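Local structure of protein FucU (Bifidobacterium longum subsp. infantis, 3MVK) at residues Leu13-Val16 / Leu17-Gly21. The protein probably interconverts sugar anomers and ring forms, acting as an L-fucose mutarotase and D-ribose pyranase. Sequence-based numbering, arbitrary orientation. Where two conformers were deposited one is given.
Sequences LLKV and LCEMG
Four successive i to i+4 backbone hydrogen bonds tie Leu-13 through Val-16 to Leu-17 through Met-20, beginning with Leu-17 N to Leu-13 O (2.8 Å) and ending with Met-20 N to Val-16 O (3.0 Å). On one flank Lys-15 reaches along the helix to Glu-19 in a salt bridge, NZ to OE1 2.8 Å, taken on the syn lone pair of that oxygen. The lysine chain is extended until a bend at its last torsion (chi4 -74°) turns the ammonium onto the carboxylate. A water closes the ring, accepting from Lys-15 NZ at 2.9 Å and donating to Glu-19 OE2 at 2.6 Å; OE2 also hydrogen-bonds Tyr-123 OH, so both carboxylate oxygens are held. A glutamine in place of Glu-19 would probably leave the Lys-15 ammonium without its countercharge. On the inward face, Leu-13 CG meets Leu-17 CD1 at 4.1 Å, and Val-16 CG1 lies 3.9 Å from SE of selenomethionine Met-20. These residues pack on strands 25-29, 43-47 and 124-128, whereas Leu-14 packs on Cys-18 of a second subunit and Cys-18 on Leu-14 of that same neighbour. The arrangement is that of a helix, 11-19, with an i to i+4 Lys-Glu salt bridge, packed between a second subunit and the 43-47/124-128/25-29 end of the mixed sheet in the RbsD/FucU fold.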
loop_
_atom_site.group_PDB
_atom_site.type_symbol
_atom_site.label_atom_id
_atom_site.label_comp_id
_atom_site.label_asym_id
_atom_site.label_seq_id
_atom_site.Cartn_x
_atom_site.Cartn_y
_atom_site.Cartn_z
ATOM N N LEU G 13 2.408 18.088 11.682
ATOM C CA LEU G 13 3.675 18.720 12.036
ATOM C C LEU G 13 3.912 18.632 13.554
ATOM O O LEU G 13 5.047 18.481 14.012
ATOM C CB LEU G 13 3.724 20.173 11.538
ATOM C CG LEU G 13 5.025 20.926 11.793
ATOM C CD1 LEU G 13 6.226 20.187 11.187
ATOM C CD2 LEU G 13 4.874 22.320 11.173
ATOM N N LEU G 14 2.842 18.673 14.346
ATOM C CA LEU G 14 3.009 18.574 15.793
ATOM C C LEU G 14 3.593 17.200 16.101
ATOM O O LEU G 14 4.548 17.092 16.887
ATOM C CB LEU G 14 1.678 18.805 16.514
ATOM C CG LEU G 14 1.699 18.723 18.036
ATOM C CD1 LEU G 14 2.721 19.693 18.651
ATOM C CD2 LEU G 14 0.294 18.989 18.558
ATOM N N LYS G 15 3.056 16.176 15.439
ATOM C CA LYS G 15 3.579 14.810 15.578
ATOM C C LYS G 15 5.069 14.744 15.217
ATOM O O LYS G 15 5.882 14.165 15.951
ATOM C CB LYS G 15 2.791 13.830 14.714
ATOM C CG LYS G 15 3.326 12.410 14.811
ATOM C CD LYS G 15 2.378 11.418 14.120
ATOM C CE LYS G 15 2.816 9.964 14.315
ATOM N NZ LYS G 15 4.003 9.573 13.497
ATOM N N VAL G 16 5.411 15.355 14.086
ATOM C CA VAL G 16 6.807 15.389 13.614
ATOM C C VAL G 16 7.712 16.048 14.662
ATOM O O VAL G 16 8.755 15.496 14.997
ATOM C CB VAL G 16 6.914 16.122 12.253
ATOM C CG1 VAL G 16 8.360 16.548 11.967
ATOM C CG2 VAL G 16 6.387 15.233 11.140
ATOM N N LEU G 17 7.310 17.213 15.167
ATOM C CA LEU G 17 8.136 17.969 16.115
ATOM C C LEU G 17 8.362 17.171 17.397
ATOM O O LEU G 17 9.467 17.189 17.968
ATOM C CB LEU G 17 7.505 19.333 16.430
ATOM C CG LEU G 17 7.455 20.280 15.219
ATOM C CD1 LEU G 17 6.576 21.488 15.524
ATOM C CD2 LEU G 17 8.880 20.739 14.802
ATOM N N CYS G 18 7.333 16.440 17.810
ATOM C CA CYS G 18 7.426 15.635 19.026
ATOM C C CYS G 18 8.310 14.410 18.844
ATOM O O CYS G 18 9.075 14.038 19.750
ATOM C CB CYS G 18 6.037 15.240 19.505
ATOM S SG CYS G 18 5.156 16.650 20.169
ATOM N N GLU G 19 8.222 13.771 17.691
ATOM C CA GLU G 19 8.992 12.557 17.528
ATOM C C GLU G 19 10.439 12.766 17.079
ATOM O O GLU G 19 11.242 11.829 17.144
ATOM C CB GLU G 19 8.253 11.573 16.636
ATOM C CG GLU G 19 8.298 11.952 15.186
ATOM C CD GLU G 19 7.177 11.321 14.336
ATOM O OE1 GLU G 19 6.345 10.512 14.793
ATOM O OE2 GLU G 19 7.137 11.655 13.155
HETATM N N MSE G 20 10.781 13.977 16.640
HETATM C CA MSE G 20 12.197 14.296 16.448
HETATM C C MSE G 20 12.933 14.267 17.775
HETATM O O MSE G 20 12.369 14.616 18.827
HETATM C CB MSE G 20 12.328 15.680 15.789
HETATM C CG MSE G 20 11.892 15.627 14.357
HETATM SE SE MSE G 20 11.838 17.398 13.488
HETATM C CE MSE G 20 13.782 17.835 13.415
ATOM N N GLY G 21 14.192 13.845 17.710
ATOM C CA GLY G 21 15.049 13.766 18.890
ATOM C C GLY G 21 16.333 14.555 18.677
ATOM O O GLY G 21 16.509 15.256 17.665
HETATM O O HOH W 1 5.201 11.220 11.407
#